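Local atomic coordinates of Glyoxalase/Bleomycin resistance protein/dioxygenase domain (Frankia sp., PDB entry 2RK0), a protein that belongs to the glyoxalase/bleomycin resistance/dioxygenase superfamily and probably binds or transforms a small molecule, its exact substrate being unknown. Residues D38-A43 and V54-D59; H75-V80 and A121-L126; V88-L93 and W110-R115. All coordinates share one frame; numbering follows the deposited sequence.

Contact 1 (D38-A43 and V54-D59); sequences DTTSFA and VLREHD
The hairpin of strands 40-46 and 52-58 brings Thr-40 against His-58 and Phe-42 against Arg-56, two antiparallel non-hydrogen-bonded pairs. Between them Ser-41 and Glu-57 form a hydrogen-bonded pair. Ser-41 N donates to Glu-57 O at 2.9 Å, and Glu-57 N returns a bond to Ser-41 O at 2.8 Å. Ala-43 and Leu-55 pair in the same way. Beyond the paired strands, Asp-59 N gives Thr-39 O an almost straight bond (2.8 Å, 176°).

Thr-40 serves two neighbours with its two branches. With chi1 at 58°, OG1 sits between the backbone N and the carbonyl carbon and CG2 lies beside the N. CG2 rests over one face of the His-58 ring, 3.5 Å from its centroid, in a CH-pi contact. OG1 takes a bond from Arg-56 NH1 at 2.9 Å. It lies in the guanidinium plane, but the bond is bent, with 139° at the hydrogen. Phe-42 CB sits over one face of the same guanidinium, toward its rim, 3.7 Å from NH2, so the group is met both at an edge and on a face.

A water at the edge of the His-58 ring joins ND1 to Thr-39 OG1. His-58 NE2 bonds to Asp-74 of the second subunit, which ties this face to the dimer interface. On the other face, Ser-41, Ala-43 and Leu-55 pack on helix 16-27. Asp-59 forms a salt bridge with Arg-36. A hairpin in a four-stranded mixed sheet, backed by a helix, is typical of the βαβββ module of the glyoxalase fold.

Contact 2 (H75-V80 and A121-L126); sequences HLSFSV and ALEAML
Five backbone hydrogen bonds join His-75–Val-80 to Ala-121–Leu-126. Leu-76 N donates to Ala-121 O at 3.0 Å, and Leu-76 O accepts from Glu-123 N at 2.9 Å. Phe-78 repeats the pattern: its N bonds to Glu-123 O at 2.8 Å, nearly straight at 176°, and its O receives Met-125 N. Val-80 N closes the series on Met-125 O. Leu-76 and Phe-78 therefore each use both N and O toward the other strand.

Glu-123 crosses the His-75 ring at a slant, with OE2 over one face near the rim and the ring and carboxylate planes 39° apart. Its OE1 comes 3.5 Å from His-75 CE1. The ring reaches this place with CG between its backbone N and carbonyl carbon (chi1 68°). His-75 ND1 is buried here without a hydrogen-bonding partner. Ser-77 is next to the same glutamate, its OG 3.6 Å from Glu-123 CB.

The pairing is parallel, and helix 83-96 lies on the route between the strands. Strand 72-80 is outermost in its four-stranded sheet within the chain. There it pairs antiparallel with a strand of the second subunit, so the sheet continues across the dimer interface. His-8 of the second subunit meets the His-75 ring.

The face bearing Leu-76, Phe-78, Leu-122 and Ala-124 is apolar. Leu-122 CD2 touches Leu-76 CB at 3.8 Å and is 4.2 Å from Phe-78 CE2. Val-80 splits its methyls: CG1 meets Ala-124 CB at 4.0 Å, while CG2 faces Leu-126 CB and the Met-125 carbonyl. Helix 83-96 covers Val-80 and Ala-124. Phe-78 and Leu-122 reach helix 16-27 through Leu-27 and Tyr-23. Met-125 is selenomethionine, and its side chain packs on Ile-111.

Contact 3 (V88-L93 and W110-R115); sequences VLEERL and WILAFR
Leu-112 points from its strand into the side of helix 88-93 and crosses Leu-89 and Glu-90 at a slant. Its CG lies opposite the backbone N (chi1 174°), which carries both methyls to the helix. CD2 presses on Leu-89 CB at 3.5 Å, closer than usual for two carbons. CD1 meets the aliphatic part of Glu-90, 3.7 Å from CG. The carboxylate of Glu-90 is engaged elsewhere, with OE2 bonded to Thr-103.

One turn along the helix, Leu-93 meets Phe-114 with the two side chains at about a right angle. Leu-93 CD1 approaches Phe-114 CB at 3.6 Å and also nears CG. The other methyl, CD2, lies 3.9 Å from Phe-114 CD1. The contact is wholly apolar packing.

Leu-89, Leu-93, Leu-112 and Phe-114 are all buried. The short helix and strand segments run in similar directions, 22° apart, with their axes 10.1 Å from each other. Helix 83-96 thus lies on the sheet, packing also on Ala-124 of strand 121-127. Helix 16-27 adjoins this core: Ile-26 touches both helix leucines, and Trp-22 touches Phe-114.

How the contacts relate
Contact 1 comes first along the chain and belongs to the sheet of strands 6-12, 52-58, 40-46 and 30-36. Contact 2 joins strands 72-80 and 121-127 of the second sheet, and contact 3 is nested inside the loop that it closes. The centres of contacts 2 and 3 are about 9 Å apart. They touch through the neighbouring strands 109-115 and 121-127 and by side-chain packing. Contact 1 is about 24 Å from contact 2 and 26 Å from contact 3, centre to centre. Both sheets have strand order 1-4-3-2, as expected for paired glyoxalase βαβββ modules. Contacts 1 and 2 also meet the second subunit, whereas no other chain of the assembly touches contact 3.

Contact 1 (D38-A43 and V54-D59)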
# COMPACT_ATOMS: atom_id res chain seq x y z
N ASP A 38 -20.52 -5.46 -5.16
CA ASP A 38 -21.17 -5.70 -6.44
C ASP A 38 -20.57 -6.93 -7.14
O ASP A 38 -21.28 -7.89 -7.43
CB ASP A 38 -21.01 -4.46 -7.34
CG ASP A 38 -21.47 -4.71 -8.77
OD1 ASP A 38 -22.59 -5.24 -8.96
OD2 ASP A 38 -20.71 -4.37 -9.70
N THR A 39 -19.27 -6.89 -7.39
CA THR A 39 -18.59 -8.00 -8.05
C THR A 39 -17.46 -8.57 -7.20
O THR A 39 -16.57 -9.26 -7.71
CB THR A 39 -17.97 -7.54 -9.37
OG1 THR A 39 -17.05 -6.47 -9.11
CG2 THR A 39 -19.05 -7.06 -10.33
N THR A 40 -17.50 -8.30 -5.90
CA THR A 40 -16.45 -8.78 -5.01
C THR A 40 -16.95 -9.26 -3.65
O THR A 40 -18.09 -9.00 -3.26
CB THR A 40 -15.42 -7.67 -4.70
OG1 THR A 40 -16.10 -6.54 -4.12
CG2 THR A 40 -14.69 -7.23 -5.97
N SER A 41 -16.07 -9.98 -2.96
CA SER A 41 -16.31 -10.47 -1.60
C SER A 41 -15.17 -9.78 -0.86
O SER A 41 -14.06 -9.68 -1.38
CB SER A 41 -16.13 -11.98 -1.51
OG SER A 41 -17.09 -12.67 -2.28
N PHE A 42 -15.42 -9.30 0.35
CA PHE A 42 -14.37 -8.62 1.09
C PHE A 42 -14.37 -8.99 2.56
O PHE A 42 -15.35 -9.51 3.10
CB PHE A 42 -14.54 -7.10 0.94
CG PHE A 42 -15.68 -6.55 1.74
CD1 PHE A 42 -15.54 -6.31 3.11
CD2 PHE A 42 -16.92 -6.31 1.14
CE1 PHE A 42 -16.61 -5.84 3.87
CE2 PHE A 42 -18.00 -5.84 1.89
CZ PHE A 42 -17.84 -5.61 3.26
N ALA A 43 -13.24 -8.71 3.20
CA ALA A 43 -13.06 -8.96 4.62
C ALA A 43 -12.18 -7.82 5.11
O ALA A 43 -11.04 -7.66 4.65
CB ALA A 43 -12.37 -10.30 4.86
N VAL A 54 -8.02 -4.32 3.97
CA VAL A 54 -9.21 -4.96 3.43
C VAL A 54 -8.76 -5.94 2.35
O VAL A 54 -8.01 -5.57 1.45
CB VAL A 54 -10.17 -3.93 2.80
CG1 VAL A 54 -11.45 -4.62 2.34
CG2 VAL A 54 -10.50 -2.82 3.83
N LEU A 55 -9.20 -7.19 2.48
CA LEU A 55 -8.88 -8.23 1.51
C LEU A 55 -10.08 -8.29 0.58
O LEU A 55 -11.22 -8.33 1.03
CB LEU A 55 -8.66 -9.57 2.22
CG LEU A 55 -7.58 -9.53 3.30
CD1 LEU A 55 -7.42 -10.88 3.97
CD2 LEU A 55 -6.26 -9.10 2.68
N ARG A 56 -9.83 -8.31 -0.73
CA ARG A 56 -10.93 -8.32 -1.67
C ARG A 56 -10.78 -9.34 -2.81
O ARG A 56 -9.78 -9.33 -3.54
CB ARG A 56 -11.11 -6.91 -2.23
CG ARG A 56 -12.39 -6.67 -2.99
CD ARG A 56 -12.59 -5.17 -3.23
NE ARG A 56 -12.85 -4.45 -1.99
CZ ARG A 56 -14.06 -4.32 -1.45
NH1 ARG A 56 -15.12 -4.85 -2.04
NH2 ARG A 56 -14.21 -3.66 -0.31
N GLU A 57 -11.78 -10.20 -2.96
CA GLU A 57 -11.76 -11.20 -4.01
C GLU A 57 -12.75 -10.77 -5.09
O GLU A 57 -13.93 -10.57 -4.80
CB GLU A 57 -12.17 -12.57 -3.48
CG GLU A 57 -11.90 -13.70 -4.47
CD GLU A 57 -12.49 -15.02 -4.03
OE1 GLU A 57 -12.48 -15.31 -2.81
OE2 GLU A 57 -12.95 -15.79 -4.90
N HIS A 58 -12.27 -10.63 -6.32
CA HIS A 58 -13.09 -10.24 -7.46
C HIS A 58 -13.67 -11.47 -8.15
O HIS A 58 -12.93 -12.40 -8.48
CB HIS A 58 -12.24 -9.43 -8.44
CG HIS A 58 -11.78 -8.11 -7.90
ND1 HIS A 58 -12.39 -6.92 -8.22
CD2 HIS A 58 -10.79 -7.80 -7.02
CE1 HIS A 58 -11.80 -5.93 -7.57
NE2 HIS A 58 -10.83 -6.44 -6.84
N ASP A 59 -14.98 -11.50 -8.37
CA ASP A 59 -15.60 -12.65 -9.03
C ASP A 59 -14.90 -12.96 -10.34
O ASP A 59 -14.76 -14.12 -10.72
CB ASP A 59 -17.07 -12.41 -9.31
CG ASP A 59 -17.86 -12.01 -8.08
OD1 ASP A 59 -17.50 -12.44 -6.97
OD2 ASP A 59 -18.85 -11.27 -8.25
O HOH W 1 -14.61 -6.88 -9.87
O HOH W 2 -15.27 -15.04 -1.37

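Contact 2 (H75-V80 and A121-L126)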
# COMPACT_ATOMS: atom_id res chain seq x y z
N HIS A 75 5.33 -2.85 -3.74
CA HIS A 75 5.43 -3.57 -2.47
C HIS A 75 4.97 -2.70 -1.31
O HIS A 75 4.98 -1.48 -1.40
CB HIS A 75 6.86 -4.10 -2.22
CG HIS A 75 7.87 -3.02 -1.98
ND1 HIS A 75 8.05 -2.43 -0.75
CD2 HIS A 75 8.79 -2.46 -2.81
CE1 HIS A 75 9.03 -1.55 -0.83
NE2 HIS A 75 9.49 -1.55 -2.07
N LEU A 76 4.53 -3.35 -0.22
CA LEU A 76 4.05 -2.65 0.97
C LEU A 76 4.97 -2.94 2.16
O LEU A 76 5.18 -4.09 2.52
CB LEU A 76 2.62 -3.11 1.29
CG LEU A 76 1.93 -2.51 2.51
CD1 LEU A 76 1.90 -0.98 2.40
CD2 LEU A 76 0.53 -3.08 2.61
N SER A 77 5.51 -1.89 2.76
CA SER A 77 6.43 -2.05 3.87
C SER A 77 5.87 -1.56 5.21
O SER A 77 5.48 -0.40 5.35
CB SER A 77 7.74 -1.33 3.56
OG SER A 77 8.69 -1.55 4.59
N PHE A 78 5.85 -2.47 6.19
CA PHE A 78 5.34 -2.18 7.52
C PHE A 78 6.47 -1.80 8.48
O PHE A 78 7.60 -2.29 8.36
CB PHE A 78 4.63 -3.42 8.10
CG PHE A 78 3.55 -3.98 7.21
CD1 PHE A 78 2.37 -3.27 6.99
CD2 PHE A 78 3.69 -5.23 6.62
CE1 PHE A 78 1.35 -3.80 6.19
CE2 PHE A 78 2.68 -5.77 5.82
CZ PHE A 78 1.51 -5.05 5.61
N SER A 79 6.17 -0.93 9.44
CA SER A 79 7.16 -0.55 10.45
C SER A 79 6.98 -1.48 11.64
O SER A 79 5.85 -1.76 12.04
CB SER A 79 6.92 0.89 10.93
OG SER A 79 7.21 1.85 9.92
N VAL A 80 8.08 -1.99 12.19
CA VAL A 80 8.03 -2.83 13.38
C VAL A 80 8.87 -2.14 14.45
O VAL A 80 9.75 -1.34 14.13
CB VAL A 80 8.56 -4.27 13.13
CG1 VAL A 80 7.67 -4.98 12.12
CG2 VAL A 80 10.01 -4.23 12.65
N ALA A 121 4.15 -8.65 -2.72
CA ALA A 121 5.38 -8.28 -2.04
C ALA A 121 5.19 -7.39 -0.81
O ALA A 121 4.69 -6.27 -0.92
CB ALA A 121 6.34 -7.61 -3.02
N LEU A 122 5.61 -7.91 0.34
CA LEU A 122 5.52 -7.21 1.62
C LEU A 122 6.89 -7.14 2.29
O LEU A 122 7.80 -7.91 1.96
CB LEU A 122 4.56 -7.95 2.55
CG LEU A 122 3.15 -8.22 2.02
CD1 LEU A 122 2.39 -9.09 3.02
CD2 LEU A 122 2.44 -6.89 1.78
N GLU A 123 7.03 -6.20 3.23
CA GLU A 123 8.27 -6.02 3.97
C GLU A 123 7.98 -5.58 5.40
O GLU A 123 6.94 -4.97 5.67
CB GLU A 123 9.16 -4.94 3.33
CG GLU A 123 9.59 -5.18 1.90
CD GLU A 123 10.65 -4.18 1.46
OE1 GLU A 123 10.61 -3.02 1.93
OE2 GLU A 123 11.51 -4.54 0.63
N ALA A 124 8.90 -5.90 6.30
CA ALA A 124 8.82 -5.48 7.70
C ALA A 124 10.15 -4.76 7.89
O ALA A 124 11.21 -5.31 7.57
CB ALA A 124 8.74 -6.67 8.62
N MSE A 125 10.08 -3.55 8.42
CA MSE A 125 11.25 -2.71 8.58
C MSE A 125 11.53 -2.21 10.01
O MSE A 125 10.62 -1.78 10.70
CB MSE A 125 11.07 -1.51 7.66
CG MSE A 125 11.88 -0.29 7.99
SE MSE A 125 13.50 -0.25 6.92
CE MSE A 125 14.88 -0.72 8.22
N LEU A 126 12.80 -2.27 10.41
CA LEU A 126 13.24 -1.80 11.73
C LEU A 126 14.34 -0.76 11.52
O LEU A 126 15.33 -1.03 10.83
CB LEU A 126 13.80 -2.96 12.55
CG LEU A 126 14.33 -2.61 13.95
CD1 LEU A 126 13.16 -2.21 14.86
CD2 LEU A 126 15.08 -3.81 14.54

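Contact 3 (V88-L93 and W110-R115)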
# COMPACT_ATOMS: atom_id res chain seq x y z
N VAL A 88 9.99 -13.05 15.26
CA VAL A 88 8.70 -13.73 15.33
C VAL A 88 8.11 -13.93 13.93
O VAL A 88 7.58 -15.00 13.62
CB VAL A 88 7.70 -12.96 16.22
CG1 VAL A 88 6.33 -13.61 16.16
CG2 VAL A 88 8.21 -12.92 17.67
N LEU A 89 8.20 -12.90 13.10
CA LEU A 89 7.68 -12.99 11.73
C LEU A 89 8.39 -14.12 10.97
O LEU A 89 7.74 -14.92 10.30
CB LEU A 89 7.90 -11.68 10.98
CG LEU A 89 6.81 -10.62 11.04
CD1 LEU A 89 7.30 -9.32 10.40
CD2 LEU A 89 5.57 -11.13 10.33
N GLU A 90 9.71 -14.17 11.07
CA GLU A 90 10.45 -15.22 10.37
C GLU A 90 10.00 -16.60 10.83
O GLU A 90 9.86 -17.52 10.03
CB GLU A 90 11.95 -15.07 10.61
CG GLU A 90 12.63 -14.01 9.78
CD GLU A 90 14.14 -14.09 9.87
OE1 GLU A 90 14.69 -15.17 9.56
OE2 GLU A 90 14.77 -13.09 10.25
N GLU A 91 9.78 -16.74 12.14
CA GLU A 91 9.35 -18.01 12.71
C GLU A 91 7.99 -18.42 12.14
O GLU A 91 7.80 -19.56 11.74
CB GLU A 91 9.26 -17.88 14.23
CG GLU A 91 10.58 -17.53 14.90
CD GLU A 91 10.42 -17.11 16.37
OE1 GLU A 91 9.81 -17.88 17.14
OE2 GLU A 91 10.90 -16.01 16.73
N ARG A 92 7.06 -17.48 12.11
CA ARG A 92 5.72 -17.74 11.58
C ARG A 92 5.76 -18.05 10.09
O ARG A 92 5.10 -18.98 9.61
CB ARG A 92 4.82 -16.54 11.84
CG ARG A 92 4.47 -16.35 13.30
CD ARG A 92 3.63 -15.10 13.49
NE ARG A 92 3.24 -14.90 14.88
CZ ARG A 92 2.57 -13.84 15.32
NH1 ARG A 92 2.22 -12.88 14.48
NH2 ARG A 92 2.23 -13.75 16.60
N LEU A 93 6.53 -17.26 9.34
CA LEU A 93 6.64 -17.46 7.90
C LEU A 93 7.19 -18.85 7.60
O LEU A 93 6.66 -19.57 6.75
CB LEU A 93 7.55 -16.39 7.28
CG LEU A 93 7.02 -14.95 7.34
CD1 LEU A 93 8.10 -13.98 6.89
CD2 LEU A 93 5.78 -14.83 6.47
N TRP A 110 16.97 -2.88 9.40
CA TRP A 110 16.85 -4.29 9.07
C TRP A 110 15.55 -4.46 8.30
O TRP A 110 14.53 -3.85 8.64
CB TRP A 110 16.80 -5.14 10.35
CG TRP A 110 18.08 -5.16 11.12
CD1 TRP A 110 19.02 -6.14 11.11
CD2 TRP A 110 18.57 -4.14 12.00
NE1 TRP A 110 20.08 -5.80 11.93
CE2 TRP A 110 19.82 -4.57 12.48
CE3 TRP A 110 18.07 -2.90 12.42
CZ2 TRP A 110 20.59 -3.81 13.37
CZ3 TRP A 110 18.83 -2.13 13.30
CH2 TRP A 110 20.08 -2.59 13.77
N ILE A 111 15.57 -5.30 7.27
CA ILE A 111 14.37 -5.53 6.48
C ILE A 111 14.12 -7.02 6.31
O ILE A 111 15.05 -7.81 6.08
CB ILE A 111 14.48 -4.90 5.07
CG1 ILE A 111 14.63 -3.38 5.20
CG2 ILE A 111 13.24 -5.22 4.25
CD1 ILE A 111 14.86 -2.68 3.88
N LEU A 112 12.86 -7.41 6.43
CA LEU A 112 12.45 -8.79 6.24
C LEU A 112 11.50 -8.74 5.05
O LEU A 112 10.43 -8.13 5.13
CB LEU A 112 11.73 -9.30 7.49
CG LEU A 112 11.09 -10.69 7.43
CD1 LEU A 112 12.11 -11.71 6.97
CD2 LEU A 112 10.54 -11.05 8.81
N ALA A 113 11.89 -9.34 3.94
CA ALA A 113 11.05 -9.33 2.75
C ALA A 113 10.30 -10.65 2.62
O ALA A 113 10.91 -11.72 2.71
CB ALA A 113 11.90 -9.06 1.50
N PHE A 114 8.99 -10.58 2.44
CA PHE A 114 8.18 -11.79 2.32
C PHE A 114 6.99 -11.60 1.39
O PHE A 114 6.68 -10.48 0.96
CB PHE A 114 7.74 -12.25 3.72
CG PHE A 114 6.94 -11.21 4.49
CD1 PHE A 114 5.56 -11.34 4.64
CD2 PHE A 114 7.57 -10.11 5.07
CE1 PHE A 114 4.81 -10.41 5.37
CE2 PHE A 114 6.84 -9.17 5.81
CZ PHE A 114 5.46 -9.32 5.95
N ARG A 115 6.31 -12.70 1.08
CA ARG A 115 5.16 -12.66 0.18
C ARG A 115 3.95 -13.28 0.85
O ARG A 115 4.09 -14.17 1.68
CB ARG A 115 5.47 -13.45 -1.09
CG ARG A 115 6.74 -13.06 -1.79
CD ARG A 115 6.58 -11.78 -2.55
NE ARG A 115 7.78 -11.45 -3.31
CZ ARG A 115 7.77 -10.99 -4.55
NH1 ARG A 115 6.61 -10.81 -5.18
NH2 ARG A 115 8.91 -10.71 -5.17